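Local coordinates for protein aminoglycoside-O-phosphotransferase VIII (Streptomyces rimosus, PDB 4H05) that phosphorylates the 3'-hydroxyl group of aminoglycoside antibiotics at the expense of ATP, and so confers resistance to them, at residues A62-W67 and C131-S136; R135-T140 and T177-E182; A185-D190 and G215-H220; D222-L227 and E261-Y266. One frame throughout, in Å; residues are numbered along the deposited sequence.

Contact 1: A62-W67 and C131-S136; sequences AERLVW and CPFDRS
Arg-64 passes over one face of the Phe-133 ring where helix 54-71 lies along the extended loop 131-136. Arg-64 CG sits over the middle of the Phe-133 ring, 3.6 Å from its centroid, a CH-pi contact. Farther along the side chain the guanidinium spreads above the ring's CD1 side, NH1 lying 3.5 Å from Phe-133 CD1 with the two planes inclined by 34°. The opposite ring face is covered by CB of Pro-132. An arginine suits this place because its aliphatic part can pack while its nitrogens bond backbone carbonyls: NE reaches Val-214 O and NH1 reaches Gly-60 O.

The second group is centred on Trp-67, whose CG stands anti to the backbone N (chi1 174°), which turns the indole toward the loop. Its five-membered ring takes the edge of Phe-133 in an offset edge-to-face pair, centroids 5.8 Å apart. Pro-132 CD lies over the same small ring, 3.4 Å from Trp-67 NE1. Cys-131 SG approaches the six-membered ring obliquely, a sulfur-aromatic contact 4.2 Å from its centroid.

Polar bonds shape the loop itself. Phe-133 N donates to Cys-131 SG (3.4 Å, 168°), while Asp-134 OD1 receives Ser-136 N in an Asx turn just before helix 137-150. Helix 54-71 probably corresponds to helix C of the related protein kinases, which would make this a contact between the N-lobe and the C-lobe.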
loop_
_atom_site.group_PDB
_atom_site.type_symbol
_atom_site.label_atom_id
_atom_site.label_comp_id
_atom_site.label_asym_id
_atom_site.label_seq_id
_atom_site.Cartn_x
_atom_site.Cartn_y
_atom_site.Cartn_z
ATOM N N ALA A 62 2.730 7.360 9.954
ATOM C CA ALA A 62 3.817 8.283 10.322
ATOM C C ALA A 62 5.034 7.534 10.877
ATOM O O ALA A 62 6.131 7.671 10.368
ATOM C CB ALA A 62 3.318 9.315 11.334
ATOM N N GLU A 63 4.805 6.662 11.848
ATOM C CA GLU A 63 5.858 5.884 12.521
ATOM C C GLU A 63 6.537 5.012 11.552
ATOM O O GLU A 63 7.727 4.912 11.588
ATOM C CB GLU A 63 5.258 4.940 13.573
ATOM C CG GLU A 63 4.895 5.723 14.807
ATOM C CD GLU A 63 4.250 4.907 15.916
ATOM O OE1 GLU A 63 3.827 3.767 15.681
ATOM O OE2 GLU A 63 4.261 5.448 17.050
ATOM N N ARG A 64 5.751 4.427 10.637
ATOM C CA ARG A 64 6.317 3.538 9.639
ATOM C C ARG A 64 7.155 4.262 8.645
ATOM O O ARG A 64 8.247 3.787 8.203
ATOM C CB ARG A 64 5.237 2.725 8.932
ATOM C CG ARG A 64 4.693 1.631 9.841
ATOM C CD ARG A 64 3.350 1.075 9.456
ATOM N NE ARG A 64 2.929 -0.056 10.276
ATOM C CZ ARG A 64 2.581 0.061 11.560
ATOM N NH1 ARG A 64 2.654 1.221 12.202
ATOM N NH2 ARG A 64 2.195 -0.999 12.227
ATOM N N LEU A 65 6.630 5.385 8.222
ATOM C CA LEU A 65 7.348 6.223 7.235
ATOM C C LEU A 65 8.771 6.699 7.698
ATOM O O LEU A 65 9.778 6.807 6.903
ATOM C CB LEU A 65 6.436 7.421 6.919
ATOM C CG LEU A 65 5.762 7.739 5.572
ATOM C CD1 LEU A 65 5.572 6.737 4.541
ATOM C CD2 LEU A 65 4.445 8.456 5.724
ATOM N N VAL A 66 8.836 7.096 8.942
ATOM C CA VAL A 66 10.042 7.594 9.567
ATOM C C VAL A 66 11.034 6.476 9.701
ATOM O O VAL A 66 12.233 6.648 9.494
ATOM C CB VAL A 66 9.675 8.140 10.996
ATOM C CG1 VAL A 66 10.913 8.344 11.803
ATOM C CG2 VAL A 66 8.868 9.470 10.965
ATOM N N TRP A 67 10.544 5.290 10.089
ATOM C CA TRP A 67 11.461 4.187 10.221
ATOM C C TRP A 67 11.976 3.739 8.877
ATOM O O TRP A 67 13.190 3.572 8.697
ATOM C CB TRP A 67 10.834 3.067 10.997
ATOM C CG TRP A 67 11.654 1.867 11.058
ATOM C CD1 TRP A 67 12.680 1.591 11.961
ATOM C CD2 TRP A 67 11.591 0.722 10.170
ATOM N NE1 TRP A 67 13.183 0.356 11.756
ATOM C CE2 TRP A 67 12.615 -0.219 10.659
ATOM C CE3 TRP A 67 10.826 0.385 9.069
ATOM C CZ2 TRP A 67 12.860 -1.443 10.040
ATOM C CZ3 TRP A 67 11.037 -0.864 8.482
ATOM C CH2 TRP A 67 12.067 -1.754 8.943
ATOM N N CYS A 131 12.699 -4.814 12.539
ATOM C CA CYS A 131 11.551 -4.020 12.137
ATOM C C CYS A 131 10.642 -3.918 13.325
ATOM O O CYS A 131 10.287 -4.911 13.890
ATOM C CB CYS A 131 10.808 -4.708 10.992
ATOM S SG CYS A 131 9.353 -3.753 10.512
ATOM N N PRO A 132 10.234 -2.713 13.710
ATOM C CA PRO A 132 9.298 -2.734 14.850
ATOM C C PRO A 132 7.865 -3.164 14.560
ATOM O O PRO A 132 7.065 -3.235 15.466
ATOM C CB PRO A 132 9.268 -1.272 15.359
ATOM C CG PRO A 132 10.287 -0.534 14.570
ATOM C CD PRO A 132 10.835 -1.405 13.464
ATOM N N PHE A 133 7.494 -3.354 13.314
ATOM C CA PHE A 133 6.063 -3.372 13.055
ATOM C C PHE A 133 5.769 -4.781 12.697
ATOM O O PHE A 133 6.527 -5.355 11.985
ATOM C CB PHE A 133 5.697 -2.400 11.944
ATOM C CG PHE A 133 6.186 -1.012 12.201
ATOM C CD1 PHE A 133 5.614 -0.244 13.205
ATOM C CD2 PHE A 133 7.282 -0.523 11.514
ATOM C CE1 PHE A 133 6.103 0.991 13.489
ATOM C CE2 PHE A 133 7.815 0.693 11.814
ATOM C CZ PHE A 133 7.233 1.460 12.797
ATOM N N ASP A 134 4.634 -5.288 13.134
ATOM C CA ASP A 134 4.227 -6.648 12.902
ATOM C C ASP A 134 2.958 -6.581 12.024
ATOM O O ASP A 134 1.952 -6.039 12.442
ATOM C CB ASP A 134 3.815 -7.245 14.301
ATOM C CG ASP A 134 3.628 -8.734 14.295
ATOM O OD1 ASP A 134 3.781 -9.406 13.262
ATOM O OD2 ASP A 134 3.312 -9.260 15.371
ATOM N N ARG A 135 2.971 -7.184 10.835
ATOM C CA ARG A 135 1.763 -7.441 10.105
ATOM C C ARG A 135 1.616 -8.930 9.714
ATOM O O ARG A 135 1.162 -9.287 8.582
ATOM C CB ARG A 135 1.739 -6.551 8.850
ATOM C CG ARG A 135 0.302 -6.256 8.383
ATOM C CD ARG A 135 0.144 -6.557 6.880
ATOM N NE ARG A 135 -1.255 -6.330 6.503
ATOM C CZ ARG A 135 -1.832 -6.740 5.378
ATOM N NH1 ARG A 135 -1.162 -7.391 4.447
ATOM N NH2 ARG A 135 -3.114 -6.515 5.200
ATOM N N SER A 136 2.012 -9.823 10.620
ATOM C CA SER A 136 1.980 -11.245 10.326
ATOM C C SER A 136 0.578 -11.799 10.432
ATOM O O SER A 136 -0.350 -11.072 10.784
ATOM C CB SER A 136 2.903 -12.011 11.266
ATOM O OG SER A 136 2.528 -11.769 12.572
#

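Contact 2: R135-T140 and T177-E182; sequences RSLAVT and TRPADE
Leu-137 and Glu-182 meet at the N-terminus of helix 137-150, where Ser-136 is the N-cap residue and an acid from a distant loop adds a bond to the first turn. Along segment 177-182, Arg-178 is the first to touch the helix. Its chain bends at chi3 and brings NH2 to 3.6 Å from Leu-137 CB, a packing contact at an exposed margin. Pro-179 follows, its CD 4.3 Å from Leu-137 CD1; this rigid, apolar ring suits a spot where Leu-137 and Phe-265 of helix 260-270 also pack. Asp-181 turns from the contact and forms a salt bridge with Lys-262.

Glu-182 carries most of the polar work. Beyond CG its chain is extended, and Leu-137 slides past it in the opposite direction, leaving Leu-137 CD1 3.5 Å from Glu-182 CG. Two methylenes give the acid the length to span the gap between loop and helix. OE1 accepts the amide of Leu-137 (N to OE1 2.7 Å, 171°), which approaches from above the carboxylate plane, 39° out of it. The same oxygen lies 3.0 Å from Ser-136 CB. A negative charge here would be expected to interact well with the positive end of the helix dipole. The other oxygen works through a water molecule: that water donates to Glu-182 OE2 at 2.7 Å and accepts from Ala-138 N at 2.9 Å.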
loop_
_atom_site.group_PDB
_atom_site.type_symbol
_atom_site.label_atom_id
_atom_site.label_comp_id
_atom_site.label_asym_id
_atom_site.label_seq_id
_atom_site.Cartn_x
_atom_site.Cartn_y
_atom_site.Cartn_z
ATOM N N ARG A 135 2.971 -7.184 10.835
ATOM C CA ARG A 135 1.763 -7.441 10.105
ATOM C C ARG A 135 1.616 -8.930 9.714
ATOM O O ARG A 135 1.162 -9.287 8.582
ATOM C CB ARG A 135 1.739 -6.551 8.850
ATOM C CG ARG A 135 0.302 -6.256 8.383
ATOM C CD ARG A 135 0.144 -6.557 6.880
ATOM N NE ARG A 135 -1.255 -6.330 6.503
ATOM C CZ ARG A 135 -1.832 -6.740 5.378
ATOM N NH1 ARG A 135 -1.162 -7.391 4.447
ATOM N NH2 ARG A 135 -3.114 -6.515 5.200
ATOM N N SER A 136 2.012 -9.823 10.620
ATOM C CA SER A 136 1.980 -11.245 10.326
ATOM C C SER A 136 0.578 -11.799 10.432
ATOM O O SER A 136 -0.350 -11.072 10.784
ATOM C CB SER A 136 2.903 -12.011 11.266
ATOM O OG SER A 136 2.528 -11.769 12.572
ATOM N N LEU A 137 0.421 -13.084 10.105
ATOM C CA LEU A 137 -0.904 -13.761 10.191
ATOM C C LEU A 137 -1.518 -13.732 11.579
ATOM O O LEU A 137 -2.798 -13.682 11.685
ATOM C CB LEU A 137 -0.797 -15.204 9.769
ATOM C CG LEU A 137 -0.389 -15.419 8.300
ATOM C CD1 LEU A 137 0.081 -16.850 8.102
ATOM C CD2 LEU A 137 -1.532 -15.059 7.369
ATOM N N ALA A 138 -0.673 -13.725 12.637
ATOM C CA ALA A 138 -1.260 -13.462 14.039
ATOM C C ALA A 138 -1.974 -12.118 14.139
ATOM O O ALA A 138 -2.942 -11.964 14.880
ATOM C CB ALA A 138 -0.247 -13.646 15.211
ATOM N N VAL A 139 -1.660 -11.172 13.288
ATOM C CA VAL A 139 -2.363 -9.872 13.352
ATOM C C VAL A 139 -3.439 -9.782 12.300
ATOM O O VAL A 139 -4.550 -9.184 12.478
ATOM C CB VAL A 139 -1.379 -8.694 13.033
ATOM C CG1 VAL A 139 -2.104 -7.418 12.707
ATOM C CG2 VAL A 139 -0.425 -8.444 14.144
ATOM N N THR A 140 -3.078 -10.261 11.126
ATOM C CA THR A 140 -3.916 -9.985 9.978
ATOM C C THR A 140 -5.140 -10.878 9.956
ATOM O O THR A 140 -6.183 -10.464 9.469
ATOM C CB THR A 140 -3.173 -10.094 8.639
ATOM O OG1 THR A 140 -2.550 -11.376 8.513
ATOM C CG2 THR A 140 -2.154 -8.958 8.445
ATOM N N THR A 177 -7.549 -22.184 4.176
ATOM C CA THR A 177 -6.309 -22.131 3.407
ATOM C C THR A 177 -5.118 -21.486 4.097
ATOM O O THR A 177 -4.049 -21.463 3.531
ATOM C CB THR A 177 -6.576 -21.440 2.066
ATOM O OG1 THR A 177 -7.293 -20.194 2.266
ATOM C CG2 THR A 177 -7.476 -22.360 1.214
ATOM N N ARG A 178 -5.199 -21.029 5.334
ATOM C CA ARG A 178 -4.010 -20.301 5.847
ATOM C C ARG A 178 -2.732 -21.098 5.676
ATOM O O ARG A 178 -2.712 -22.273 5.881
ATOM C CB ARG A 178 -4.157 -19.717 7.275
ATOM C CG ARG A 178 -3.410 -20.353 8.411
ATOM C CD ARG A 178 -3.909 -19.737 9.741
ATOM N NE ARG A 178 -2.862 -19.060 10.499
ATOM C CZ ARG A 178 -3.040 -18.245 11.543
ATOM N NH1 ARG A 178 -4.243 -17.942 12.036
ATOM N NH2 ARG A 178 -1.971 -17.723 12.128
ATOM N N PRO A 179 -1.648 -20.444 5.248
ATOM C CA PRO A 179 -0.400 -21.199 5.105
ATOM C C PRO A 179 0.124 -21.852 6.392
ATOM O O PRO A 179 -0.141 -21.372 7.503
ATOM C CB PRO A 179 0.570 -20.146 4.583
ATOM C CG PRO A 179 -0.310 -19.200 3.851
ATOM C CD PRO A 179 -1.503 -19.079 4.737
ATOM N N ALA A 180 0.797 -22.983 6.196
ATOM C CA ALA A 180 1.610 -23.666 7.216
ATOM C C ALA A 180 2.733 -22.809 7.859
ATOM O O ALA A 180 3.004 -22.909 9.043
ATOM C CB ALA A 180 2.241 -24.910 6.568
ATOM N N ASP A 181 3.402 -21.985 7.053
ATOM C CA ASP A 181 4.601 -21.254 7.495
ATOM C C ASP A 181 4.511 -19.814 6.931
ATOM O O ASP A 181 3.771 -19.575 5.988
ATOM C CB ASP A 181 5.813 -21.941 6.905
ATOM C CG ASP A 181 5.807 -21.871 5.395
ATOM O OD1 ASP A 181 5.033 -22.681 4.815
ATOM O OD2 ASP A 181 6.489 -20.961 4.806
ATOM N N GLU A 182 5.202 -18.862 7.552
ATOM C CA GLU A 182 5.339 -17.501 7.039
ATOM C C GLU A 182 6.801 -17.380 6.749
ATOM O O GLU A 182 7.590 -17.520 7.662
ATOM C CB GLU A 182 4.950 -16.438 8.079
ATOM C CG GLU A 182 3.479 -16.257 8.288
ATOM C CD GLU A 182 3.214 -15.395 9.471
ATOM O OE1 GLU A 182 2.712 -14.266 9.253
ATOM O OE2 GLU A 182 3.516 -15.837 10.599
HETATM O O HOH W 1 1.852 -15.098 12.535
#

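Contact 3: A185-D190 and G215-H220; sequences AVCHGD and GRADRH
Ala-185, Val-186 and Cys-187 pair antiparallel with Ala-217, Arg-216 and Gly-215 in a two-stranded ribbon so strongly twisted that the short strand axes stand at 111°. The ribbon leads into the His-Gly-Asp catalytic loop of aminoglycoside phosphotransferases, the counterpart of the HRD loop in protein kinases; Asp-190 is the predicted proton acceptor. Ala-185 and Ala-217 form one hydrogen-bonded pair (Ala-185 N to Ala-217 O 2.9 Å), and Cys-187 and Gly-215 the next (Cys-187 N to Gly-215 O 2.9 Å). Between them lies the non-hydrogen-bonded pair Val-186 and Arg-216, where Arg-216 CA makes a C-H...O contact of 3.4 Å with Ala-185 O.

Side chains divide between the two faces. Ala-185, Cys-187 and Ala-217 share one. Cys-187 SG is anti to its own carbonyl carbon (chi1 -66°) and tucks into the bend of the partner strand, 3.4 Å from Asp-218 O and 4.2 Å from Ala-217 CB. A small sulfhydryl fits this buried bend, which His-124 and Ser-221 also border. Ala-185 CB lies over one face of the Arg-219 guanidinium, whose NE forms a salt bridge with Asp-183. On the face of Val-186, Arg-216 leads outward to a salt bridge with Asp-134.

Past the strand, Gly-189 has a positive phi (96°), at which a CB would press on the preceding carbonyl oxygen. His-188 sets the loop from within: NE2 bonds Ile-209 O, and ND1 accepts Asp-190 N at 3.0 Å.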
loop_
_atom_site.group_PDB
_atom_site.type_symbol
_atom_site.label_atom_id
_atom_site.label_comp_id
_atom_site.label_asym_id
_atom_site.label_seq_id
_atom_site.Cartn_x
_atom_site.Cartn_y
_atom_site.Cartn_z
ATOM N N ALA A 185 9.561 -11.417 5.848
ATOM C CA ALA A 185 10.380 -10.288 5.428
ATOM C C ALA A 185 9.641 -8.996 5.848
ATOM O O ALA A 185 8.472 -9.001 6.222
ATOM C CB ALA A 185 10.555 -10.303 3.913
ATOM N N VAL A 186 10.326 -7.873 5.777
ATOM C CA VAL A 186 9.646 -6.584 5.950
ATOM C C VAL A 186 8.896 -6.264 4.717
ATOM O O VAL A 186 9.539 -5.987 3.644
ATOM C CB VAL A 186 10.628 -5.453 6.262
ATOM C CG1 VAL A 186 9.873 -4.070 6.366
ATOM C CG2 VAL A 186 11.421 -5.820 7.530
ATOM N N CYS A 187 7.551 -6.301 4.870
ATOM C CA CYS A 187 6.573 -6.062 3.788
ATOM C C CYS A 187 5.914 -4.674 3.823
ATOM O O CYS A 187 5.811 -4.056 4.896
ATOM C CB CYS A 187 5.525 -7.166 3.779
ATOM S SG CYS A 187 6.199 -8.824 3.337
ATOM N N HIS A 188 5.591 -4.135 2.637
ATOM C CA HIS A 188 4.755 -2.977 2.541
ATOM C C HIS A 188 3.317 -3.300 2.921
ATOM O O HIS A 188 2.693 -2.617 3.692
ATOM C CB HIS A 188 4.800 -2.548 1.127
ATOM C CG HIS A 188 3.994 -1.295 0.848
ATOM N ND1 HIS A 188 2.677 -1.324 0.502
ATOM C CD2 HIS A 188 4.365 0.003 0.859
ATOM C CE1 HIS A 188 2.270 -0.129 0.308
ATOM N NE2 HIS A 188 3.288 0.714 0.524
ATOM N N GLY A 189 2.762 -4.321 2.290
ATOM C CA GLY A 189 1.452 -4.867 2.622
ATOM C C GLY A 189 0.273 -4.384 1.814
ATOM O O GLY A 189 -0.857 -4.914 1.969
ATOM N N ASP A 190 0.500 -3.326 1.034
ATOM C CA ASP A 190 -0.401 -2.961 -0.060
ATOM C C ASP A 190 0.434 -2.498 -1.279
ATOM O O ASP A 190 0.264 -1.377 -1.803
ATOM C CB ASP A 190 -1.415 -1.925 0.394
ATOM C CG ASP A 190 -2.516 -1.698 -0.631
ATOM O OD1 ASP A 190 -3.220 -0.749 -0.467
ATOM O OD2 ASP A 190 -2.633 -2.431 -1.620
ATOM N N GLY A 215 5.251 -3.916 7.960
ATOM C CA GLY A 215 5.440 -4.808 9.060
ATOM C C GLY A 215 5.943 -6.125 8.520
ATOM O O GLY A 215 5.891 -6.423 7.271
ATOM N N ARG A 216 6.415 -6.944 9.439
ATOM C CA ARG A 216 6.782 -8.275 9.039
ATOM C C ARG A 216 5.586 -9.159 8.670
ATOM O O ARG A 216 4.484 -9.140 9.300
ATOM C CB ARG A 216 7.728 -8.908 10.032
ATOM C CG ARG A 216 7.247 -9.111 11.411
ATOM C CD ARG A 216 8.400 -8.969 12.444
ATOM N NE ARG A 216 7.795 -8.778 13.761
ATOM C CZ ARG A 216 7.045 -9.711 14.328
ATOM N NH1 ARG A 216 6.887 -10.899 13.726
ATOM N NH2 ARG A 216 6.448 -9.465 15.491
ATOM N N ALA A 217 5.797 -9.884 7.585
ATOM C CA ALA A 217 4.825 -10.794 7.037
ATOM C C ALA A 217 5.507 -11.663 5.972
ATOM O O ALA A 217 6.669 -11.488 5.639
ATOM C CB ALA A 217 3.661 -10.048 6.397
ATOM N N ASP A 218 4.793 -12.649 5.492
ATOM C CA ASP A 218 5.342 -13.449 4.400
ATOM C C ASP A 218 5.584 -12.551 3.269
ATOM O O ASP A 218 4.659 -11.870 2.840
ATOM C CB ASP A 218 4.306 -14.476 3.935
ATOM C CG ASP A 218 4.932 -15.623 3.158
ATOM O OD1 ASP A 218 5.398 -15.342 2.052
ATOM O OD2 ASP A 218 4.935 -16.778 3.674
ATOM N N ARG A 219 6.772 -12.589 2.710
ATOM C CA ARG A 219 7.009 -11.895 1.450
ATOM C C ARG A 219 5.919 -12.092 0.426
ATOM O O ARG A 219 5.696 -11.174 -0.395
ATOM C CB ARG A 219 8.347 -12.313 0.822
ATOM C CG ARG A 219 8.350 -13.764 0.271
ATOM C CD ARG A 219 9.701 -14.265 -0.142
ATOM N NE ARG A 219 10.595 -14.369 0.983
ATOM C CZ ARG A 219 11.706 -13.659 1.172
ATOM N NH1 ARG A 219 12.125 -12.743 0.319
ATOM N NH2 ARG A 219 12.407 -13.889 2.257
ATOM N N HIS A 220 5.241 -13.240 0.395
ATOM C CA HIS A 220 4.126 -13.410 -0.584
ATOM C C HIS A 220 3.022 -12.414 -0.355
ATOM O O HIS A 220 2.189 -12.120 -1.242
ATOM C CB HIS A 220 3.627 -14.875 -0.631
ATOM C CG HIS A 220 4.666 -15.843 -1.150
ATOM N ND1 HIS A 220 4.664 -16.287 -2.440
ATOM C CD2 HIS A 220 5.784 -16.359 -0.574
ATOM C CE1 HIS A 220 5.744 -17.055 -2.645
ATOM N NE2 HIS A 220 6.396 -17.143 -1.498
#

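Contact 4: D222-L227 and E261-Y266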
loop_
_atom_site.group_PDB
_atom_site.type_symbol
_atom_site.label_atom_id
_atom_site.label_comp_id
_atom_site.label_asym_id
_atom_site.label_seq_id
_atom_site.Cartn_x
_atom_site.Cartn_y
_atom_site.Cartn_z
ATOM N N ASP A 222 3.428 -9.340 -0.353
ATOM C CA ASP A 222 3.769 -8.267 -1.304
ATOM C C ASP A 222 3.698 -8.763 -2.745
ATOM O O ASP A 222 3.122 -8.088 -3.657
ATOM C CB ASP A 222 5.135 -7.659 -1.013
ATOM C CG ASP A 222 5.128 -6.624 0.113
ATOM O OD1 ASP A 222 4.074 -6.163 0.552
ATOM O OD2 ASP A 222 6.226 -6.336 0.598
ATOM N N LEU A 223 4.248 -9.968 -2.952
ATOM C CA LEU A 223 4.233 -10.585 -4.282
ATOM C C LEU A 223 2.828 -10.752 -4.851
ATOM O O LEU A 223 2.620 -10.561 -6.052
ATOM C CB LEU A 223 4.946 -11.926 -4.227
ATOM C CG LEU A 223 6.461 -11.831 -3.980
ATOM C CD1 LEU A 223 7.146 -13.166 -3.730
ATOM C CD2 LEU A 223 7.088 -11.071 -5.143
ATOM N N ALA A 224 1.875 -11.147 -3.987
ATOM C CA ALA A 224 0.524 -11.452 -4.391
ATOM C C ALA A 224 -0.079 -10.226 -5.011
ATOM O O ALA A 224 -0.678 -10.291 -6.096
ATOM C CB ALA A 224 -0.325 -11.946 -3.193
ATOM N N LEU A 225 0.082 -9.069 -4.345
ATOM C CA LEU A 225 -0.693 -7.939 -4.778
ATOM C C LEU A 225 -0.033 -7.302 -5.950
ATOM O O LEU A 225 -0.675 -6.866 -6.826
ATOM C CB LEU A 225 -0.888 -6.873 -3.692
ATOM C CG LEU A 225 -1.391 -7.235 -2.284
ATOM C CD1 LEU A 225 -2.062 -6.021 -1.639
ATOM C CD2 LEU A 225 -2.186 -8.518 -2.174
ATOM N N VAL A 226 1.268 -7.174 -5.934
ATOM C CA VAL A 226 1.925 -6.653 -7.094
ATOM C C VAL A 226 1.610 -7.490 -8.298
ATOM O O VAL A 226 1.444 -6.921 -9.388
ATOM C CB VAL A 226 3.474 -6.562 -6.936
ATOM C CG1 VAL A 226 4.143 -7.255 -8.090
ATOM C CG2 VAL A 226 3.822 -5.136 -6.995
ATOM N N LEU A 227 1.576 -8.836 -8.156
ATOM C CA LEU A 227 1.374 -9.702 -9.372
ATOM C C LEU A 227 -0.067 -9.708 -9.822
ATOM O O LEU A 227 -0.362 -9.819 -11.006
ATOM C CB LEU A 227 1.873 -11.127 -9.164
ATOM C CG LEU A 227 3.393 -11.250 -9.058
ATOM C CD1 LEU A 227 3.690 -12.526 -8.307
ATOM C CD2 LEU A 227 4.162 -11.218 -10.417
ATOM N N GLU A 261 0.078 -21.053 -4.276
ATOM C CA GLU A 261 -0.893 -21.217 -3.196
ATOM C C GLU A 261 -0.831 -20.020 -2.196
ATOM O O GLU A 261 -1.882 -19.494 -1.783
ATOM C CB GLU A 261 -0.687 -22.537 -2.446
ATOM C CG GLU A 261 -0.813 -23.841 -3.289
ATOM C CD GLU A 261 0.498 -24.339 -4.006
ATOM O OE1 GLU A 261 0.438 -25.482 -4.516
ATOM O OE2 GLU A 261 1.571 -23.639 -4.103
ATOM N N LYS A 262 0.376 -19.611 -1.825
ATOM C CA LYS A 262 0.609 -18.381 -0.972
ATOM C C LYS A 262 0.087 -17.137 -1.707
ATOM O O LYS A 262 -0.593 -16.273 -1.186
ATOM C CB LYS A 262 2.088 -18.268 -0.575
ATOM C CG LYS A 262 2.546 -19.255 0.514
ATOM C CD LYS A 262 4.046 -19.199 0.726
ATOM C CE LYS A 262 4.548 -19.640 2.112
ATOM N NZ LYS A 262 5.995 -19.260 2.394
ATOM N N LEU A 263 0.319 -17.049 -2.977
ATOM C CA LEU A 263 -0.228 -15.874 -3.676
ATOM C C LEU A 263 -1.734 -15.885 -3.592
ATOM O O LEU A 263 -2.396 -14.846 -3.396
ATOM C CB LEU A 263 0.175 -15.901 -5.148
ATOM C CG LEU A 263 1.466 -15.346 -5.717
ATOM C CD1 LEU A 263 2.498 -15.020 -4.684
ATOM C CD2 LEU A 263 1.992 -16.140 -6.929
ATOM N N ALA A 264 -2.316 -17.044 -3.847
ATOM C CA ALA A 264 -3.770 -17.160 -3.774
ATOM C C ALA A 264 -4.267 -16.733 -2.393
ATOM O O ALA A 264 -5.189 -15.916 -2.297
ATOM C CB ALA A 264 -4.253 -18.547 -4.190
ATOM N N PHE A 265 -3.542 -17.155 -1.359
ATOM C CA PHE A 265 -3.910 -16.862 -0.004
ATOM C C PHE A 265 -3.792 -15.388 0.266
ATOM O O PHE A 265 -4.685 -14.813 0.826
ATOM C CB PHE A 265 -3.077 -17.608 1.019
ATOM C CG PHE A 265 -3.470 -17.253 2.428
ATOM C CD1 PHE A 265 -4.578 -17.822 3.016
ATOM C CD2 PHE A 265 -2.788 -16.278 3.122
ATOM C CE1 PHE A 265 -4.978 -17.469 4.277
ATOM C CE2 PHE A 265 -3.142 -15.925 4.389
ATOM C CZ PHE A 265 -4.258 -16.504 4.983
ATOM N N TYR A 266 -2.754 -14.741 -0.218
ATOM C CA TYR A 266 -2.575 -13.322 0.108
ATOM C C TYR A 266 -3.418 -12.425 -0.765
ATOM O O TYR A 266 -3.799 -11.330 -0.352
ATOM C CB TYR A 266 -1.057 -12.946 0.186
ATOM C CG TYR A 266 -0.383 -13.547 1.433
ATOM C CD1 TYR A 266 -0.647 -13.023 2.699
ATOM C CD2 TYR A 266 0.455 -14.635 1.358
ATOM C CE1 TYR A 266 -0.113 -13.567 3.819
ATOM C CE2 TYR A 266 1.021 -15.201 2.523
ATOM C CZ TYR A 266 0.659 -14.677 3.730
ATOM O OH TYR A 266 1.126 -15.186 4.842
#
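Ala-224 and Leu-263 mark the crossing of helices 220-230 and 260-270, with their CA atoms only 4.5 Å apart. The short axes pass at 8.1 Å and at an angle of 76°; alanine suits the crossing point because its lone methyl lets the backbones come this close. Ala-224 CB presses on Leu-263 O and on Tyr-266 CB, each at 3.6 Å.

Around that point the packing is apolar. Leu-263 CD1 meets Leu-223 CB at 4.0 Å, and its other methyl, CD2, meets Leu-227 CD1 at 4.2 Å, so the branched end of one leucine touches two residues a helical turn apart. CG of Leu-263 lies beside its own backbone N (chi1 -87°), which carries the methyls toward helix 220-230. On the other flank of Ala-224, Leu-225 CD2 comes to 3.7 Å from Tyr-266 O. The Tyr-266 ring points elsewhere, one face covered by Phe-265 CD2.

Farther out, Phe-246 of helix 240-251 packs on Leu-223 and Leu-227, while Leu-225 reaches the side chain of Asp-190, the predicted proton acceptor. The start of helix 220-230 is tied to the catalytic loop by Asp-222: OD1 accepts Gly-189 N, and OD2 accepts His-188 N and His-124 NE2. An acid at the start of this helix bonding to catalytic-loop amides recalls the helix F aspartate of protein kinases, consistent with a helix pair in the C-lobe core behind the predicted active site.

How the contacts relate
Along the chain, contact 1 joins the helix 54-71 to the loop that runs straight into contact 2, with which it shares Arg-135 and Ser-136. That loop lies beside strand 215-218 of contact 3, probably bonding through Arg-135 N to Arg-216 O. Contact 3 is central: its centre is about 11 Å from each of the other three, whereas contacts 1 and 4 lie about 21 Å apart without touching. Strand 215-218 leads directly to helix 220-230 of contact 4, and Lys-262 in that contact forms salt bridges with Asp-181 and Asp-218 of contacts 2 and 3. The predicted catalytic loop thus connects through this network to both helix 54-71 and the helical core.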